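Local coordinates for Rik1-associated factor 1 (Schizosaccharomyces pombe, PDB 4O9D), which helps establish heterochromatin as a component of the Clr4 methyltransferase complex, which methylates histone H3, this chain being the WD-repeat propeller part of the longer protein, at residues Leu143-Cys148 and Ile186-Phe191; Gly247-Ser252 and Ala284-Ser289; Phe274-Lys279 and Gln301-Asp306. All blocks are in the same frame, centred on the assembly; numbering follows the deposited sequence.

Contact 1: Leu143-Cys148 and Ile186-Phe191; sequences LLAVAC and IEFSNF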
ATOM      1  N   LEU A 143      13.246 -10.835  -3.832  1.00 25.40           N
ATOM      2  CA  LEU A 143      13.936 -10.249  -2.682  1.00 25.16           C
ATOM      3  C   LEU A 143      12.940  -9.361  -1.951  1.00 25.24           C
ATOM      4  O   LEU A 143      12.227  -8.558  -2.579  1.00 25.18           O
ATOM      5  CB  LEU A 143      15.145  -9.423  -3.129  1.00 26.70           C
ATOM      6  CG  LEU A 143      16.151  -8.945  -2.074  1.00 32.76           C
ATOM      7  CD1 LEU A 143      16.839 -10.132  -1.316  1.00 26.79           C
ATOM      8  CD2 LEU A 143      17.200  -8.035  -2.746  1.00 29.29           C
ATOM      9  N   LEU A 144      12.873  -9.501  -0.634  1.00 20.97           N
ATOM     10  CA  LEU A 144      11.878  -8.760   0.145  1.00 25.69           C
ATOM     11  C   LEU A 144      12.494  -7.555   0.890  1.00 25.86           C
ATOM     12  O   LEU A 144      13.428  -7.724   1.679  1.00 26.54           O
ATOM     13  CB  LEU A 144      11.194  -9.709   1.122  1.00 21.81           C
ATOM     14  CG  LEU A 144      10.095  -9.114   2.004  1.00 25.65           C
ATOM     15  CD1 LEU A 144       8.902  -8.780   1.181  1.00 23.43           C
ATOM     16  CD2 LEU A 144       9.721 -10.089   3.129  1.00 27.99           C
ATOM     17  N   ALA A 145      12.004  -6.343   0.615  1.00 22.37           N
ATOM     18  CA  ALA A 145      12.495  -5.174   1.337  1.00 20.74           C
ATOM     19  C   ALA A 145      11.535  -4.828   2.453  1.00 23.37           C
ATOM     20  O   ALA A 145      10.307  -4.924   2.303  1.00 25.82           O
ATOM     21  CB  ALA A 145      12.730  -3.982   0.394  1.00 21.79           C
ATOM     22  N   VAL A 146      12.097  -4.451   3.591  1.00 20.18           N
ATOM     23  CA  VAL A 146      11.324  -4.225   4.778  1.00 18.14           C
ATOM     24  C   VAL A 146      11.613  -2.823   5.303  1.00 22.56           C
ATOM     25  O   VAL A 146      12.777  -2.471   5.466  1.00 25.38           O
ATOM     26  CB  VAL A 146      11.713  -5.240   5.828  1.00 21.26           C
ATOM     27  CG1 VAL A 146      10.825  -5.112   7.033  1.00 19.75           C
ATOM     28  CG2 VAL A 146      11.614  -6.646   5.215  1.00 23.64           C
ATOM     29  N   ALA A 147      10.570  -2.027   5.571  1.00 20.02           N
ATOM     30  CA  ALA A 147      10.777  -0.718   6.185  1.00 20.02           C
ATOM     31  C   ALA A 147      10.281  -0.742   7.627  1.00 22.01           C
ATOM     32  O   ALA A 147       9.118  -1.031   7.901  1.00 24.58           O
ATOM     33  CB  ALA A 147      10.097   0.407   5.365  1.00 20.20           C
ATOM     34  N   CYS A 148      11.179  -0.416   8.554  1.00 24.24           N
ATOM     35  CA  CYS A 148      10.889  -0.568   9.976  1.00 22.04           C
ATOM     36  C   CYS A 148      10.851   0.782  10.690  1.00 21.67           C
ATOM     37  O   CYS A 148      11.594   1.709  10.348  1.00 23.46           O
ATOM     38  CB  CYS A 148      11.938  -1.490  10.626  1.00 20.73           C
ATOM     39  SG  CYS A 148      11.713  -1.689  12.414  1.00 26.87           S
ATOM     40  N   ILE A 186       8.815   2.044   1.130  1.00 22.29           N
ATOM     41  CA  ILE A 186       9.922   1.323   0.485  1.00 17.98           C
ATOM     42  C   ILE A 186       9.498   0.767  -0.865  1.00 23.51           C
ATOM     43  O   ILE A 186       8.379   0.256  -1.010  1.00 23.92           O
ATOM     44  CB  ILE A 186      10.473   0.218   1.447  1.00 21.72           C
ATOM     45  CG1 ILE A 186      11.966  -0.076   1.198  1.00 21.54           C
ATOM     46  CG2 ILE A 186       9.618  -1.095   1.377  1.00 19.13           C
ATOM     47  CD1 ILE A 186      12.658  -0.772   2.402  1.00 20.30           C
ATOM     48  N   GLU A 187      10.369   0.908  -1.867  1.00 21.50           N
ATOM     49  CA  GLU A 187      10.107   0.372  -3.209  1.00 22.75           C
ATOM     50  C   GLU A 187      11.421  -0.036  -3.896  1.00 23.38           C
ATOM     51  O   GLU A 187      12.459   0.610  -3.721  1.00 24.53           O
ATOM     52  CB  GLU A 187       9.412   1.421  -4.119  1.00 24.18           C
ATOM     53  CG  GLU A 187       8.134   2.053  -3.579  1.00 29.73           C
ATOM     54  CD  GLU A 187       6.873   1.184  -3.758  1.00 35.70           C
ATOM     55  OE1 GLU A 187       5.920   1.354  -2.941  1.00 33.52           O
ATOM     56  OE2 GLU A 187       6.839   0.354  -4.705  1.00 36.07           O
ATOM     57  N   PHE A 188      11.382  -1.093  -4.694  1.00 18.67           N
ATOM     58  CA  PHE A 188      12.491  -1.380  -5.586  1.00 18.82           C
ATOM     59  C   PHE A 188      12.412  -0.581  -6.876  1.00 28.37           C
ATOM     60  O   PHE A 188      11.323  -0.211  -7.309  1.00 20.36           O
ATOM     61  CB  PHE A 188      12.492  -2.864  -5.938  1.00 21.56           C
ATOM     62  CG  PHE A 188      13.003  -3.756  -4.833  1.00 23.87           C
ATOM     63  CD1 PHE A 188      14.370  -3.918  -4.634  1.00 22.75           C
ATOM     64  CD2 PHE A 188      12.121  -4.439  -4.003  1.00 26.66           C
ATOM     65  CE1 PHE A 188      14.861  -4.770  -3.598  1.00 20.77           C
ATOM     66  CE2 PHE A 188      12.604  -5.281  -2.981  1.00 22.11           C
ATOM     67  CZ  PHE A 188      13.980  -5.441  -2.799  1.00 22.66           C
ATOM     68  N   SER A 189      13.556  -0.374  -7.524  1.00 20.89           N
ATOM     69  CA  SER A 189      13.577   0.341  -8.793  1.00 27.08           C
ATOM     70  C   SER A 189      14.689  -0.193  -9.700  1.00 29.61           C
ATOM     71  O   SER A 189      15.830  -0.348  -9.247  1.00 29.00           O
ATOM     72  CB  SER A 189      13.776   1.837  -8.517  1.00 24.66           C
ATOM     73  OG  SER A 189      13.844   2.594  -9.712  1.00 27.78           O
ATOM     74  N   ASN A 190      14.367  -0.476 -10.965  1.00 26.43           N
ATOM     75  CA  ASN A 190      15.389  -0.920 -11.935  1.00 31.55           C
ATOM     76  C   ASN A 190      15.105  -0.536 -13.394  1.00 32.46           C
ATOM     77  O   ASN A 190      15.692  -1.107 -14.321  1.00 35.25           O
ATOM     78  CB  ASN A 190      15.670  -2.438 -11.854  1.00 30.19           C
ATOM     79  CG  ASN A 190      14.469  -3.301 -12.237  1.00 35.49           C
ATOM     80  OD1 ASN A 190      13.530  -2.857 -12.915  1.00 34.99           O
ATOM     81  ND2 ASN A 190      14.506  -4.562 -11.808  1.00 38.89           N
ATOM     82  N   PHE A 191      14.229   0.433 -13.605  1.00 31.37           N
ATOM     83  CA  PHE A 191      14.041   0.994 -14.948  1.00 30.50           C
ATOM     84  C   PHE A 191      13.655  -0.128 -15.921  1.00 30.16           C
ATOM     85  O   PHE A 191      14.276  -0.322 -16.972  1.00 30.61           O
ATOM     86  CB  PHE A 191      15.315   1.739 -15.378  1.00 30.68           C
ATOM     87  CG  PHE A 191      15.192   2.505 -16.671  1.00 26.27           C
ATOM     88  CD1 PHE A 191      14.038   3.202 -16.983  1.00 34.65           C
ATOM     89  CD2 PHE A 191      16.259   2.534 -17.576  1.00 29.69           C
ATOM     90  CE1 PHE A 191      13.929   3.916 -18.191  1.00 34.81           C
ATOM     91  CE2 PHE A 191      16.163   3.250 -18.783  1.00 29.84           C
ATOM     92  CZ  PHE A 191      15.000   3.941 -19.080  1.00 34.08           C
TER
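With CG turned anti to the carbonyl carbon (chi1 -76°), Phe188 lays the far end of its ring against Leu143 and Ala145, while Ile186, its CG1 anti to the backbone N (chi1 -151°), sends CD1 to the backbone of Val146. The contact joins two adjacent blades of a beta-propeller: strand 144-148 belongs to the four-stranded sheet 133-171, strand 182-189 to the sheet that follows. Their short axes run at 148°, close to antiparallel, but stay 7.3 Å apart at their closest; with the strands in different sheets and no hydrogen bond between the segments, this is face-to-face packing of sheets and not strand pairing. Small residues accept large ones. Ala147 CB lies 3.9 Å from Ile186 CB, and Ala145 CB touches both Ile186 CD1, at 3.8 Å, and Phe188 CE2, at 3.6 Å. Leu143 crosses the phenylalanine at about a right angle, its CD2 methyl 4.1 Å from Phe188 CE1. Beyond the two segments, Ala137 and Leu155 also pack on Phe188, and Val199 and Ile201 on Ile186, so both blades contribute to the same apolar layer. The carbonyl of Leu143 approaches the ring obliquely, Leu143 O 3.3 Å from Phe188 CE2.

Contact 2: Gly247-Ser252 and Ala284-Ser289; sequences GFVASS and ATISNS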
ATOM      1  N   GLY A 247       9.831   6.398 -13.959  1.00 27.06           N
ATOM      2  CA  GLY A 247       9.805   7.410 -12.916  1.00 24.41           C
ATOM      3  C   GLY A 247       8.810   7.103 -11.812  1.00 23.99           C
ATOM      4  O   GLY A 247       7.934   6.244 -11.963  1.00 23.52           O
ATOM      5  N   PHE A 248       8.952   7.798 -10.689  1.00 21.21           N
ATOM      6  CA  PHE A 248       8.055   7.605  -9.571  1.00 19.71           C
ATOM      7  C   PHE A 248       7.753   8.933  -8.916  1.00 21.44           C
ATOM      8  O   PHE A 248       8.478   9.913  -9.132  1.00 22.91           O
ATOM      9  CB  PHE A 248       8.624   6.595  -8.563  1.00 20.61           C
ATOM     10  CG  PHE A 248       9.919   7.026  -7.888  1.00 21.64           C
ATOM     11  CD1 PHE A 248      11.139   6.888  -8.529  1.00 23.23           C
ATOM     12  CD2 PHE A 248       9.913   7.477  -6.575  1.00 20.00           C
ATOM     13  CE1 PHE A 248      12.332   7.272  -7.902  1.00 26.27           C
ATOM     14  CE2 PHE A 248      11.076   7.855  -5.942  1.00 19.42           C
ATOM     15  CZ  PHE A 248      12.299   7.749  -6.607  1.00 24.80           C
ATOM     16  N   VAL A 249       6.649   8.985  -8.174  1.00 19.21           N
ATOM     17  CA  VAL A 249       6.342  10.166  -7.388  1.00 22.90           C
ATOM     18  C   VAL A 249       6.453   9.799  -5.924  1.00 20.10           C
ATOM     19  O   VAL A 249       6.214   8.655  -5.547  1.00 19.40           O
ATOM     20  CB  VAL A 249       4.925  10.742  -7.638  1.00 21.30           C
ATOM     21  CG1 VAL A 249       4.854  11.478  -9.025  1.00 21.10           C
ATOM     22  CG2 VAL A 249       3.835   9.649  -7.498  1.00 19.70           C
ATOM     23  N   ALA A 250       6.810  10.789  -5.118  1.00 18.10           N
ATOM     24  CA  ALA A 250       6.825  10.679  -3.671  1.00 19.24           C
ATOM     25  C   ALA A 250       6.147  11.896  -3.095  1.00 19.90           C
ATOM     26  O   ALA A 250       6.440  13.013  -3.512  1.00 23.28           O
ATOM     27  CB  ALA A 250       8.224  10.621  -3.176  1.00 18.39           C
ATOM     28  N   SER A 251       5.272  11.702  -2.122  1.00 19.67           N
ATOM     29  CA  SER A 251       4.604  12.842  -1.501  1.00 21.78           C
ATOM     30  C   SER A 251       5.091  13.020  -0.070  1.00 20.28           C
ATOM     31  O   SER A 251       5.432  12.063   0.601  1.00 20.95           O
ATOM     32  CB  SER A 251       3.078  12.669  -1.525  1.00 18.36           C
ATOM     33  OG  SER A 251       2.669  11.523  -0.738  1.00 21.01           O
ATOM     34  N   SER A 252       5.108  14.261   0.408  1.00 20.74           N
ATOM     35  CA  SER A 252       5.422  14.512   1.798  1.00 21.62           C
ATOM     36  C   SER A 252       4.488  15.557   2.420  1.00 24.07           C
ATOM     37  O   SER A 252       3.862  16.344   1.708  1.00 21.39           O
ATOM     38  CB  SER A 252       6.868  15.014   1.908  1.00 23.12           C
ATOM     39  OG  SER A 252       6.977  16.284   1.246  1.00 23.38           O
ATOM     40  N   ALA A 284      -0.142   9.699  -3.422  1.00 17.87           N
ATOM     41  CA  ALA A 284       0.184  10.357  -4.689  1.00 19.20           C
ATOM     42  C   ALA A 284       0.278   9.306  -5.789  1.00 20.86           C
ATOM     43  O   ALA A 284       0.726   8.175  -5.521  1.00 20.41           O
ATOM     44  CB  ALA A 284       1.508  11.095  -4.565  1.00 18.97           C
ATOM     45  N   THR A 285      -0.125   9.648  -7.020  1.00 18.89           N
ATOM     46  CA  THR A 285       0.058   8.713  -8.141  1.00 22.71           C
ATOM     47  C   THR A 285       0.558   9.419  -9.399  1.00 24.32           C
ATOM     48  O   THR A 285       0.695  10.647  -9.443  1.00 19.65           O
ATOM     49  CB  THR A 285      -1.249   7.924  -8.529  1.00 21.42           C
ATOM     50  OG1 THR A 285      -2.137   8.788  -9.256  1.00 21.94           O
ATOM     51  CG2 THR A 285      -1.944   7.377  -7.285  1.00 19.93           C
ATOM     52  N   ILE A 286       0.886   8.614 -10.400  1.00 22.97           N
ATOM     53  CA  ILE A 286       1.088   9.118 -11.751  1.00 24.41           C
ATOM     54  C   ILE A 286       0.095   8.388 -12.628  1.00 20.18           C
ATOM     55  O   ILE A 286      -0.067   7.176 -12.467  1.00 21.40           O
ATOM     56  CB  ILE A 286       2.478   8.747 -12.305  1.00 25.09           C
ATOM     57  CG1 ILE A 286       3.600   9.288 -11.426  1.00 26.65           C
ATOM     58  CG2 ILE A 286       2.610   9.273 -13.729  1.00 22.59           C
ATOM     59  CD1 ILE A 286       4.947   8.588 -11.673  1.00 25.75           C
ATOM     60  N   SER A 287      -0.502   9.072 -13.599  1.00 20.00           N
ATOM     61  CA  SER A 287      -1.411   8.406 -14.535  1.00 23.52           C
ATOM     62  C   SER A 287      -0.710   7.329 -15.349  1.00 25.70           C
ATOM     63  O   SER A 287       0.509   7.342 -15.496  1.00 23.62           O
ATOM     64  CB  SER A 287      -2.081   9.415 -15.497  1.00 27.92           C
ATOM     65  OG  SER A 287      -1.124  10.028 -16.355  1.00 28.36           O
ATOM     66  N   ASN A 288      -1.488   6.371 -15.863  1.00 23.27           N
ATOM     67  CA  ASN A 288      -0.942   5.376 -16.769  1.00 27.48           C
ATOM     68  C   ASN A 288      -0.343   6.015 -18.023  1.00 23.76           C
ATOM     69  O   ASN A 288       0.608   5.478 -18.580  1.00 29.97           O
ATOM     70  CB  ASN A 288      -1.994   4.338 -17.162  1.00 27.08           C
ATOM     71  CG  ASN A 288      -2.389   3.431 -15.989  1.00 34.51           C
ATOM     72  OD1 ASN A 288      -1.619   3.251 -15.030  1.00 25.79           O
ATOM     73  ND2 ASN A 288      -3.594   2.859 -16.064  1.00 25.92           N
ATOM     74  N   SER A 289      -0.904   7.140 -18.466  1.00 27.59           N
ATOM     75  CA  SER A 289      -0.384   7.876 -19.628  1.00 26.78           C
ATOM     76  C   SER A 289       0.998   8.460 -19.331  1.00 30.64           C
ATOM     77  O   SER A 289       1.778   8.732 -20.252  1.00 28.36           O
ATOM     78  CB  SER A 289      -1.340   9.015 -19.996  1.00 33.19           C
ATOM     79  OG  SER A 289      -1.472   9.936 -18.923  1.00 28.99           O
TER
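Val249 and Ile286 form the dense part of this contact, their side chains meeting at a slant with Val249 CG1 only 3.5 Å from Ile286 CG1, tighter than usual van der Waals contact. The valine presents both branches: CG1, anti to the carbonyl carbon (chi1 -74°), goes to the isoleucine, whereas CG2 lies 4.0 Å from Ala284 CB and 3.8 Å from the carbonyl carbon of Thr285. Ile286 carries its chain onward, CD1 coming 3.8 Å from Gly247 O and 3.9 Å from Phe248 CA, so its end rests on the backbone of Gly247 and Phe248. Toward Ser251 the packing reduces to one small pair, Ser251 CB against Ala284 CB at 3.8 Å; the serine hydroxyl is hydrogen-bonded to Thr237. The chain then leaves the interface: Ser287, Asn288 and Ser289 make no contact with 247-252, and this end runs out to solvent at Ser289, whose OG is hydrogen-bonded to that of Ser287. The short strand axes run at 161° and approach to 6.6 Å without a hydrogen bond between the segments, consistent with packing between successive propeller blades, since the two strands belong to consecutive sheets. Strand 247-253 lies between 235-241 and 258-264 in its blade, and Tyr262 of the latter also touches both Val249 and Ile286; strand 281-286 is an outermost strand of the next sheet and pairs with 292-297.

Contact 3: Phe274-Lys279 and Gln301-Asp306; sequences FTTTQK and QTFVWD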
ATOM      1  N   PHE A 274       5.471  19.688  -7.127  1.00 29.79           N
ATOM      2  CA  PHE A 274       4.171  20.344  -7.088  1.00 26.75           C
ATOM      3  C   PHE A 274       3.910  20.669  -5.624  1.00 31.79           C
ATOM      4  O   PHE A 274       4.377  19.958  -4.709  1.00 31.68           O
ATOM      5  CB  PHE A 274       3.084  19.389  -7.586  1.00 26.24           C
ATOM      6  CG  PHE A 274       3.404  18.744  -8.895  1.00 25.94           C
ATOM      7  CD1 PHE A 274       4.235  17.633  -8.947  1.00 25.57           C
ATOM      8  CD2 PHE A 274       2.886  19.257 -10.080  1.00 23.60           C
ATOM      9  CE1 PHE A 274       4.553  17.042 -10.153  1.00 30.35           C
ATOM     10  CE2 PHE A 274       3.190  18.679 -11.290  1.00 22.66           C
ATOM     11  CZ  PHE A 274       4.017  17.568 -11.338  1.00 30.77           C
ATOM     12  N   THR A 275       3.163  21.733  -5.395  1.00 29.54           N
ATOM     13  CA  THR A 275       2.771  22.088  -4.062  1.00 29.91           C
ATOM     14  C   THR A 275       1.252  22.109  -3.983  1.00 30.55           C
ATOM     15  O   THR A 275       0.552  22.444  -4.948  1.00 28.08           O
ATOM     16  CB  THR A 275       3.348  23.437  -3.660  1.00 33.85           C
ATOM     17  OG1 THR A 275       2.769  24.455  -4.477  1.00 41.46           O
ATOM     18  CG2 THR A 275       4.834  23.430  -3.870  1.00 30.67           C
ATOM     19  N   THR A 276       0.750  21.738  -2.824  1.00 27.66           N
ATOM     20  CA  THR A 276      -0.688  21.660  -2.614  1.00 31.51           C
ATOM     21  C   THR A 276      -0.988  22.255  -1.273  1.00 34.33           C
ATOM     22  O   THR A 276      -0.145  22.197  -0.361  1.00 35.84           O
ATOM     23  CB  THR A 276      -1.158  20.198  -2.535  1.00 29.98           C
ATOM     24  OG1 THR A 276      -2.555  20.156  -2.219  1.00 34.59           O
ATOM     25  CG2 THR A 276      -0.417  19.477  -1.451  1.00 31.87           C
ATOM     26  N   THR A 277      -2.207  22.753  -1.121  1.00 27.82           N
ATOM     27  CA  THR A 277      -2.664  23.268   0.165  1.00 30.88           C
ATOM     28  C   THR A 277      -3.072  22.170   1.160  1.00 36.18           C
ATOM     29  O   THR A 277      -3.269  22.448   2.346  1.00 39.19           O
ATOM     30  CB  THR A 277      -3.862  24.204  -0.035  1.00 37.16           C
ATOM     31  OG1 THR A 277      -4.815  23.562  -0.879  1.00 34.56           O
ATOM     32  CG2 THR A 277      -3.416  25.489  -0.676  1.00 34.80           C
ATOM     33  N   GLN A 278      -3.195  20.930   0.690  1.00 32.47           N
ATOM     34  CA  GLN A 278      -3.515  19.814   1.582  1.00 29.53           C
ATOM     35  C   GLN A 278      -2.488  19.674   2.693  1.00 32.73           C
ATOM     36  O   GLN A 278      -1.290  19.618   2.437  1.00 33.86           O
ATOM     37  CB  GLN A 278      -3.567  18.506   0.790  1.00 31.60           C
ATOM     38  CG  GLN A 278      -4.651  18.514  -0.250  1.00 33.57           C
ATOM     39  CD  GLN A 278      -4.502  17.412  -1.250  1.00 30.93           C
ATOM     40  OE1 GLN A 278      -3.525  17.372  -1.995  1.00 32.01           O
ATOM     41  NE2 GLN A 278      -5.470  16.502  -1.276  1.00 28.60           N
ATOM     42  N   LYS A 279      -2.956  19.600   3.930  1.00 30.56           N
ATOM     43  CA  LYS A 279      -2.052  19.525   5.053  1.00 34.75           C
ATOM     44  C   LYS A 279      -1.627  18.087   5.360  1.00 35.73           C
ATOM     45  O   LYS A 279      -0.661  17.878   6.091  1.00 37.32           O
ATOM     46  CB  LYS A 279      -2.704  20.165   6.278  1.00 42.86           C
ATOM     47  CG  LYS A 279      -3.813  19.340   6.875  1.00 43.53           C
ATOM     48  CD  LYS A 279      -4.863  20.230   7.527  1.00 51.00           C
ATOM     49  CE  LYS A 279      -5.662  19.466   8.569  1.00 53.23           C
ATOM     50  NZ  LYS A 279      -5.992  20.349   9.730  1.00 64.78           N
ATOM     51  N   GLN A 301     -10.292  15.178  -0.906  1.00 27.34           N
ATOM     52  CA  GLN A 301     -10.302  15.539  -2.326  1.00 23.88           C
ATOM     53  C   GLN A 301      -8.933  15.253  -2.915  1.00 26.32           C
ATOM     54  O   GLN A 301      -7.981  15.067  -2.167  1.00 24.16           O
ATOM     55  CB  GLN A 301     -10.685  17.014  -2.517  1.00 27.64           C
ATOM     56  CG  GLN A 301      -9.734  17.991  -1.857  1.00 29.08           C
ATOM     57  CD  GLN A 301     -10.349  19.384  -1.736  1.00 36.85           C
ATOM     58  OE1 GLN A 301     -11.544  19.576  -2.016  1.00 41.03           O
ATOM     59  NE2 GLN A 301      -9.545  20.357  -1.300  1.00 29.78           N
ATOM     60  N   THR A 302      -8.855  15.183  -4.245  1.00 22.88           N
ATOM     61  CA  THR A 302      -7.613  14.850  -4.950  1.00 21.66           C
ATOM     62  C   THR A 302      -7.263  15.987  -5.895  1.00 25.09           C
ATOM     63  O   THR A 302      -8.077  16.341  -6.777  1.00 25.83           O
ATOM     64  CB  THR A 302      -7.794  13.579  -5.807  1.00 20.94           C
ATOM     65  OG1 THR A 302      -8.075  12.449  -4.969  1.00 20.24           O
ATOM     66  CG2 THR A 302      -6.561  13.314  -6.665  1.00 20.65           C
ATOM     67  N   PHE A 303      -6.088  16.582  -5.710  1.00 21.37           N
ATOM     68  CA  PHE A 303      -5.574  17.554  -6.680  1.00 27.42           C
ATOM     69  C   PHE A 303      -4.913  16.803  -7.840  1.00 25.06           C
ATOM     70  O   PHE A 303      -4.266  15.793  -7.618  1.00 26.53           O
ATOM     71  CB  PHE A 303      -4.582  18.534  -6.020  1.00 28.24           C
ATOM     72  CG  PHE A 303      -5.250  19.603  -5.179  1.00 28.00           C
ATOM     73  CD1 PHE A 303      -5.675  19.331  -3.902  1.00 28.51           C
ATOM     74  CD2 PHE A 303      -5.464  20.879  -5.692  1.00 39.91           C
ATOM     75  CE1 PHE A 303      -6.280  20.291  -3.132  1.00 31.28           C
ATOM     76  CE2 PHE A 303      -6.081  21.844  -4.928  1.00 39.50           C
ATOM     77  CZ  PHE A 303      -6.485  21.547  -3.638  1.00 42.28           C
ATOM     78  N   VAL A 304      -5.099  17.292  -9.064  1.00 24.97           N
ATOM     79  CA  VAL A 304      -4.484  16.698 -10.253  1.00 23.76           C
ATOM     80  C   VAL A 304      -3.717  17.743 -11.050  1.00 26.70           C
ATOM     81  O   VAL A 304      -4.210  18.857 -11.206  1.00 27.71           O
ATOM     82  CB  VAL A 304      -5.517  16.106 -11.173  1.00 21.83           C
ATOM     83  CG1 VAL A 304      -4.815  15.408 -12.356  1.00 25.79           C
ATOM     84  CG2 VAL A 304      -6.412  15.113 -10.390  1.00 21.73           C
ATOM     85  N   TRP A 305      -2.531  17.368 -11.554  1.00 21.46           N
ATOM     86  CA  TRP A 305      -1.681  18.260 -12.340  1.00 25.49           C
ATOM     87  C   TRP A 305      -1.317  17.602 -13.655  1.00 24.50           C
ATOM     88  O   TRP A 305      -1.128  16.400 -13.732  1.00 25.63           O
ATOM     89  CB  TRP A 305      -0.347  18.553 -11.614  1.00 26.54           C
ATOM     90  CG  TRP A 305      -0.440  19.343 -10.366  1.00 23.94           C
ATOM     91  CD1 TRP A 305      -0.443  20.707 -10.257  1.00 27.21           C
ATOM     92  CD2 TRP A 305      -0.522  18.834  -9.029  1.00 25.25           C
ATOM     93  NE1 TRP A 305      -0.533  21.070  -8.937  1.00 29.23           N
ATOM     94  CE2 TRP A 305      -0.572  19.943  -8.163  1.00 26.36           C
ATOM     95  CE3 TRP A 305      -0.552  17.547  -8.481  1.00 26.25           C
ATOM     96  CZ2 TRP A 305      -0.651  19.811  -6.775  1.00 29.13           C
ATOM     97  CZ3 TRP A 305      -0.632  17.413  -7.097  1.00 32.33           C
ATOM     98  CH2 TRP A 305      -0.688  18.539  -6.261  1.00 33.24           C
ATOM     99  N   ASP A 306      -1.204  18.416 -14.691  1.00 25.55           N
ATOM    100  CA  ASP A 306      -0.615  18.022 -15.950  1.00 20.00           C
ATOM    101  C   ASP A 306       0.854  18.338 -15.820  1.00 28.19           C
ATOM    102  O   ASP A 306       1.227  19.497 -15.676  1.00 30.38           O
ATOM    103  CB  ASP A 306      -1.226  18.889 -17.060  1.00 29.79           C
ATOM    104  CG  ASP A 306      -0.605  18.651 -18.421  1.00 34.09           C
ATOM    105  OD1 ASP A 306       0.502  18.077 -18.534  1.00 30.96           O
ATOM    106  OD2 ASP A 306      -1.251  19.043 -19.404  1.00 40.19           O
TER
HETATM  107  O   HOH W   1      -0.372  23.775  -7.543  1.00 35.51           O
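Phe274 and Trp305 meet between strands 274-276 and 301-306, whose short axes run at 154° and stay 9.3 Å apart at their closest, a gap bridged by large side chains without a direct hydrogen bond between the segments. Phe274 CB sits over the six-membered ring of Trp305, 3.8 Å from its centroid and close to the ring normal, a CH-pi contact. The phenylalanine ring continues over the pyrrole side, with Phe274 CD2 3.3 Å from Trp305 CG, but the planes are inclined at 38° and the pair is neither stacked nor edge-to-face. At the indole edge, in plane, a water accepts from Trp305 NE1 (3.0 Å) and donates to Thr275 O, bridging the two strands. This is the packing of one propeller blade on the next: strand 269-276 is an outermost strand, the fourth, of its sheet, whereas 301-306 is the third of the following one, the blade largely covered by WD repeat 2 (276-315). An alanine in place of Trp305 would probably open a gap beneath Phe274 and leave Thr275 O without its water bridge to the indole. Further along, Thr276 places OG1 over one face of Phe303, 3.6 Å from Phe303 CD1, since that oxygen is anti to the backbone N. The same hydroxyl accepts from Gln278 N at 3.1 Å, making an ST turn as the strand ends, and donates to Gln278 OE1 at 3.0 Å. With Ser295 also bonded to OE1 and Asp299 to NE2, the amide is held from both ends. Gln278 CD lies 3.5 Å from Phe303 CD1, the amide and ring planes 59° apart.

Overall arrangement
Contacts 1, 2 and 3 sample the seams between successive blades of one beta-propeller. Contact 1 comes first along the chain and joins the sheets 133-171 and 182-228. The segments of contacts 2 and 3 alternate along the chain (247-252, 274-279, 284-289, 301-306), and both join the sheets 235-276 and 281-318: contact 2 lies about 13 Å from the centre of the chain, contact 3 about 20 Å, on the same side. Their centres are about 12 Å apart, so one seam is sampled at inner and outer strands. Contact 1 is about 16 Å from contact 2 and about 26 Å from contact 3, centre to centre, and touches neither. Sheet-on-sheet packing is thus seen at two seams of the propeller that this part of the Clr4-complex subunit forms.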